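PDB 4YAR: 2-hydroxyethylphosphonate dioxygenase from Streptomyces viridochromogenes, which uses non-heme iron and O2 to cleave 2-hydroxyethylphosphonate into hydroxymethylphosphonate and formate during biosynthesis of the antibiotic phosphinothricin tripeptide. Local coordinates for residues R167-D172 / G336-V341; L350-E355 / V402-S407. The protein carries 1 engineered substitution. One frame throughout, in Å; residues are numbered along the deposited sequence.

Contact 1 of 2, residues R167-D172 / G336-V341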
loop_
_atom_site.group_PDB
_atom_site.type_symbol
_atom_site.label_atom_id
_atom_site.label_comp_id
_atom_site.label_asym_id
_atom_site.label_seq_id
_atom_site.Cartn_x
_atom_site.Cartn_y
_atom_site.Cartn_z
ATOM N N ARG A 167 -15.580 7.793 21.777
ATOM C CA ARG A 167 -15.925 6.773 20.864
ATOM C C ARG A 167 -15.429 7.077 19.454
ATOM O O ARG A 167 -15.546 6.240 18.567
ATOM C CB ARG A 167 -17.433 6.584 20.832
ATOM C CG ARG A 167 -18.030 6.235 22.190
ATOM C CD ARG A 167 -17.974 4.752 22.531
ATOM N NE ARG A 167 -19.129 4.024 22.006
ATOM C CZ ARG A 167 -20.013 3.291 22.687
ATOM N NH1 ARG A 167 -19.971 3.116 23.999
ATOM N NH2 ARG A 167 -20.968 2.691 22.011
ATOM N N TRP A 168 -14.902 8.277 19.231
ATOM C CA TRP A 168 -14.168 8.520 18.000
ATOM C C TRP A 168 -12.982 7.528 17.846
ATOM O O TRP A 168 -12.503 7.252 16.732
ATOM C CB TRP A 168 -13.766 9.974 17.913
ATOM C CG TRP A 168 -12.772 10.464 18.856
ATOM C CD1 TRP A 168 -12.991 10.847 20.130
ATOM C CD2 TRP A 168 -11.369 10.700 18.587
ATOM N NE1 TRP A 168 -11.795 11.299 20.709
ATOM C CE2 TRP A 168 -10.792 11.228 19.771
ATOM C CE3 TRP A 168 -10.558 10.523 17.472
ATOM C CZ2 TRP A 168 -9.456 11.530 19.874
ATOM C CZ3 TRP A 168 -9.221 10.897 17.550
ATOM C CH2 TRP A 168 -8.678 11.403 18.748
ATOM N N ILE A 169 -12.488 7.024 18.966
ATOM C CA ILE A 169 -11.587 5.860 18.951
ATOM C C ILE A 169 -12.482 4.686 19.120
ATOM O O ILE A 169 -13.084 4.463 20.209
ATOM C CB ILE A 169 -10.514 5.944 20.069
ATOM C CG1 ILE A 169 -9.676 7.228 19.925
ATOM C CG2 ILE A 169 -9.743 4.614 20.170
ATOM C CD1 ILE A 169 -8.774 7.639 21.084
ATOM N N THR A 170 -12.717 3.974 18.033
ATOM C CA THR A 170 -13.824 3.060 17.962
ATOM C C THR A 170 -13.557 1.730 18.703
ATOM O O THR A 170 -14.497 1.081 19.240
ATOM C CB THR A 170 -14.234 2.764 16.498
ATOM O OG1 THR A 170 -13.189 2.029 15.810
ATOM C CG2 THR A 170 -14.528 4.046 15.760
ATOM N N GLY A 171 -12.292 1.323 18.745
ATOM C CA GLY A 171 -11.909 -0.016 19.201
ATOM C C GLY A 171 -10.439 -0.356 18.991
ATOM O O GLY A 171 -9.687 0.446 18.508
ATOM N N ASP A 172 -10.088 -1.543 19.396
ATOM C CA ASP A 172 -8.754 -2.077 19.196
ATOM C C ASP A 172 -8.477 -2.198 17.691
ATOM O O ASP A 172 -9.426 -2.405 16.852
ATOM C CB ASP A 172 -8.634 -3.485 19.828
ATOM C CG ASP A 172 -8.618 -3.529 21.377
ATOM O OD1 ASP A 172 -8.482 -2.525 22.097
ATOM O OD2 ASP A 172 -8.821 -4.657 21.918
ATOM N N GLY A 336 -2.940 3.916 9.446
ATOM C CA GLY A 336 -4.353 4.132 9.938
ATOM C C GLY A 336 -4.413 5.091 11.058
ATOM O O GLY A 336 -3.629 4.961 11.998
ATOM N N SER A 337 -5.372 6.039 10.996
ATOM C CA SER A 337 -5.561 7.048 12.074
ATOM C C SER A 337 -7.061 7.282 12.322
ATOM O O SER A 337 -7.859 7.160 11.401
ATOM C CB SER A 337 -4.906 8.398 11.661
ATOM O OG SER A 337 -3.520 8.230 11.355
ATOM N N PHE A 338 -7.418 7.568 13.564
ATOM C CA PHE A 338 -8.750 8.119 13.909
ATOM C C PHE A 338 -8.610 9.639 13.897
ATOM O O PHE A 338 -7.652 10.159 14.488
ATOM C CB PHE A 338 -9.224 7.690 15.274
ATOM C CG PHE A 338 -9.235 6.215 15.552
ATOM C CD1 PHE A 338 -10.360 5.428 15.251
ATOM C CD2 PHE A 338 -8.186 5.612 16.212
ATOM C CE1 PHE A 338 -10.359 4.062 15.548
ATOM C CE2 PHE A 338 -8.239 4.248 16.614
ATOM C CZ PHE A 338 -9.316 3.475 16.199
ATOM N N LEU A 339 -9.507 10.323 13.222
ATOM C CA LEU A 339 -9.528 11.805 13.176
ATOM C C LEU A 339 -10.851 12.413 13.694
ATOM O O LEU A 339 -11.920 12.139 13.190
ATOM C CB LEU A 339 -9.300 12.338 11.804
ATOM C CG LEU A 339 -8.007 12.053 11.076
ATOM C CD1 LEU A 339 -8.002 12.783 9.769
ATOM C CD2 LEU A 339 -6.804 12.536 11.920
ATOM N N ARG A 340 -10.719 13.264 14.688
ATOM C CA ARG A 340 -11.831 14.105 15.156
ATOM C C ARG A 340 -11.818 15.488 14.464
ATOM O O ARG A 340 -10.797 16.149 14.469
ATOM C CB ARG A 340 -11.672 14.229 16.666
ATOM C CG ARG A 340 -12.931 14.447 17.440
ATOM C CD ARG A 340 -12.583 14.802 18.863
ATOM N NE ARG A 340 -13.520 14.199 19.791
ATOM C CZ ARG A 340 -13.626 14.523 21.085
ATOM N NH1 ARG A 340 -12.835 15.458 21.621
ATOM N NH2 ARG A 340 -14.529 13.903 21.851
ATOM N N VAL A 341 -12.949 15.886 13.850
ATOM C CA VAL A 341 -13.090 17.135 13.145
ATOM C C VAL A 341 -14.025 18.018 14.011
ATOM O O VAL A 341 -15.026 17.533 14.503
ATOM C CB VAL A 341 -13.747 16.885 11.734
ATOM C CG1 VAL A 341 -13.811 18.161 10.936
ATOM C CG2 VAL A 341 -12.975 15.807 10.981
#

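Contact 2 of 2, residues L350-E355 / V402-S407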
loop_
_atom_site.group_PDB
_atom_site.type_symbol
_atom_site.label_atom_id
_atom_site.label_comp_id
_atom_site.label_asym_id
_atom_site.label_seq_id
_atom_site.Cartn_x
_atom_site.Cartn_y
_atom_site.Cartn_z
ATOM N N LEU A 350 -4.863 18.992 4.267
ATOM C CA LEU A 350 -4.218 17.698 4.176
ATOM C C LEU A 350 -3.686 17.472 2.764
ATOM O O LEU A 350 -4.388 17.694 1.745
ATOM C CB LEU A 350 -5.209 16.599 4.578
ATOM C CG LEU A 350 -5.852 16.823 5.930
ATOM C CD1 LEU A 350 -7.056 15.921 6.103
ATOM C CD2 LEU A 350 -4.902 16.638 7.097
ATOM N N ILE A 351 -2.446 17.030 2.699
ATOM C CA ILE A 351 -1.735 16.722 1.448
ATOM C C ILE A 351 -0.934 15.473 1.930
ATOM O O ILE A 351 -0.198 15.507 2.907
ATOM C CB ILE A 351 -0.867 17.862 0.840
ATOM C CG1 ILE A 351 -1.545 19.257 0.931
ATOM C CG2 ILE A 351 -0.655 17.644 -0.658
ATOM C CD1 ILE A 351 -0.778 20.442 0.291
ATOM N N ASP A 352 -1.183 14.323 1.330
ATOM C CA ASP A 352 -0.452 13.145 1.705
ATOM C C ASP A 352 0.390 12.682 0.520
ATOM O O ASP A 352 0.008 12.867 -0.590
ATOM C CB ASP A 352 -1.415 11.974 2.026
ATOM C CG ASP A 352 -1.863 11.938 3.477
ATOM O OD1 ASP A 352 -2.693 12.791 3.773
ATOM O OD2 ASP A 352 -1.546 10.934 4.235
ATOM N N HIS A 353 1.476 11.981 0.782
ATOM C CA HIS A 353 2.340 11.522 -0.346
ATOM C C HIS A 353 1.931 10.232 -1.105
ATOM O O HIS A 353 2.683 9.721 -1.961
ATOM C CB HIS A 353 3.766 11.464 0.105
ATOM C CG HIS A 353 4.069 10.353 1.049
ATOM N ND1 HIS A 353 4.197 9.049 0.622
ATOM C CD2 HIS A 353 4.376 10.356 2.373
ATOM C CE1 HIS A 353 4.522 8.292 1.648
ATOM N NE2 HIS A 353 4.689 9.058 2.704
ATOM N N ALA A 354 0.774 9.686 -0.730
ATOM C CA ALA A 354 0.154 8.613 -1.426
ATOM C C ALA A 354 -1.385 8.658 -1.172
ATOM O O ALA A 354 -1.897 9.638 -0.724
ATOM C CB ALA A 354 0.785 7.294 -0.975
ATOM N N GLU A 355 -2.087 7.571 -1.474
ATOM C CA GLU A 355 -3.541 7.509 -1.425
ATOM C C GLU A 355 -4.086 7.467 0.008
ATOM O O GLU A 355 -3.473 6.956 0.952
ATOM C CB GLU A 355 -4.049 6.286 -2.179
ATOM C CG GLU A 355 -3.669 6.206 -3.646
ATOM C CD GLU A 355 -4.222 4.974 -4.354
ATOM O OE1 GLU A 355 -5.139 4.301 -3.859
ATOM O OE2 GLU A 355 -3.749 4.741 -5.465
ATOM N N VAL A 402 -13.873 10.795 11.480
ATOM C CA VAL A 402 -13.607 10.058 10.297
ATOM C C VAL A 402 -12.415 9.143 10.531
ATOM O O VAL A 402 -11.458 9.541 11.221
ATOM C CB VAL A 402 -13.419 11.027 9.105
ATOM C CG1 VAL A 402 -12.147 11.853 9.245
ATOM C CG2 VAL A 402 -13.353 10.279 7.791
ATOM N N LEU A 403 -12.436 7.969 9.914
ATOM C CA LEU A 403 -11.230 7.092 9.951
ATOM C C LEU A 403 -10.435 7.340 8.669
ATOM O O LEU A 403 -11.031 7.493 7.604
ATOM C CB LEU A 403 -11.663 5.631 10.032
ATOM C CG LEU A 403 -12.536 5.146 11.200
ATOM C CD1 LEU A 403 -12.580 3.642 11.334
ATOM C CD2 LEU A 403 -12.095 5.780 12.472
ATOM N N LYS A 404 -9.108 7.487 8.823
ATOM C CA LYS A 404 -8.213 7.776 7.737
ATOM C C LYS A 404 -7.275 6.594 7.550
ATOM O O LYS A 404 -6.427 6.286 8.427
ATOM C CB LYS A 404 -7.407 9.021 8.001
ATOM C CG LYS A 404 -6.298 9.251 6.997
ATOM C CD LYS A 404 -5.744 10.635 7.251
ATOM C CE LYS A 404 -4.654 10.994 6.260
ATOM N NZ LYS A 404 -4.929 12.342 5.810
ATOM N N PHE A 405 -7.353 5.982 6.405
ATOM C CA PHE A 405 -6.454 4.855 6.058
ATOM C C PHE A 405 -5.552 5.314 4.939
ATOM O O PHE A 405 -5.925 6.133 4.076
ATOM C CB PHE A 405 -7.233 3.585 5.656
ATOM C CG PHE A 405 -8.142 3.036 6.710
ATOM C CD1 PHE A 405 -7.642 2.177 7.703
ATOM C CD2 PHE A 405 -9.458 3.413 6.776
ATOM C CE1 PHE A 405 -8.485 1.624 8.671
ATOM C CE2 PHE A 405 -10.307 2.858 7.729
ATOM C CZ PHE A 405 -9.813 1.991 8.693
ATOM N N GLY A 406 -4.377 4.690 4.834
ATOM C CA GLY A 406 -3.491 4.998 3.800
ATOM C C GLY A 406 -2.762 3.794 3.263
ATOM O O GLY A 406 -2.381 2.899 3.958
ATOM N N SER A 407 -2.600 3.810 1.948
ATOM C CA SER A 407 -1.877 2.759 1.238
ATOM C C SER A 407 -1.327 3.331 -0.071
ATOM O O SER A 407 -1.579 4.492 -0.393
ATOM C CB SER A 407 -2.803 1.585 0.938
ATOM O OG SER A 407 -4.012 1.955 0.252
#

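Contact 1 of 2, residues R167-D172 / G336-V341
Arg340 lies over one face of the Trp168 indole, its chain crossing the ring at about a right angle; its CD is 4.0 Å from the centroid of the Trp168 five-membered ring, a CH-pi contact only 8° off the ring normal. Further out, the guanidinium tilts 30° from the indole plane, with Arg340 NE 3.4 Å from Trp168 CD1. Ile169 CG1 of the same loop covers the opposite face of the indole, which is thus sandwiched. A second CH-pi contact runs from the backbone, where Ile169 CA sits 4.0 Å from the centroid of the Phe338 ring, over its face; Ile169 CG2 adds an apolar touch to Phe338 CE2. Apolar packing also joins Trp168 CE3 to Phe338 CB at 3.8 Å, while Phe338 O lies at the indole edge, near its plane, 3.5 Å from Trp168 CZ3. Polar atoms gather obliquely about the Phe338 ring: Trp168 O is 3.2 Å from Phe338 CD1, and Thr170 N approaches CE1. Thr170 OG1 is also near CE1 but hydrogen-bonds to Asn137 O. This is buried packing away from the annotated sites: the loop between strands 156-159 and 173-176 seats on strand 335-343, with strand 320-324 and helix 307-312 against Ile169, and Leu403 of strand 400-407 against Phe338.

Contact 2 of 2, residues L350-E355 / V402-S407
Lys404 and Asp352 form the salt bridge of this contact, set in an antiparallel seven-stranded sheet, probably of a cupin-type beta-barrel domain, where strand 400-407 lies between 355-362 and 335-343 and meets the loop leading into 355-362. The firmer bonding lies here. The Lys404 chain stays extended until the bend at its last torsion (chi4 135°) turns NZ to Asp352 OD1, 3.1 Å away. It comes in on the syn side of the carboxylate, 19° out of its plane. Both ends have second partners: Tyr358 OH bonds to Lys404 NZ, and Asn356 ND2 to Asp352 OD1, which should help hold the pair in place. Leu350 CD1 faces the ammonium tip to tip at 4.2 Å.

The other end is looser in its bonding. Glu355 and Ser407 come together only loosely, through two weak backbone bonds: Glu355 N to Ser407 O is 3.3 Å and strongly bent (124°), while Ser407 N to Glu355 O is 3.4 Å. Their side chains are held by other residues, Glu355 OE1 by Trp387 and Ser407 OG by Tyr197. Asp352, Ala354 and Glu355 of the loop are partly exposed, whereas Leu350 and Ser407 are buried. At the same end, Glu355 O also receives a CA-H...O contact from Gly406 CA, 3.5 Å.

Following the chain from the N terminus, contact 1 comes first: residues 167-172 are joined to strand 335-343, closing a long excursion of 163 residues, much of it helical. Only then does contact 2 open, closing a shorter, helix-free excursion from 350-355 to 402-407, so the two follow in series, neither nested nor crossed. They meet where strands 335-343 and 400-407 run side by side: Ser337 N lies 2.8 Å from Lys404 O, a probable hydrogen bond. Contact 1 sets the loop before strand 173-176 of the six-stranded sheet against strand 335-343 of the seven-stranded one, whereas contact 2 fastens the loop leading into strand 355-362 to strand 400-407 of the same sheet.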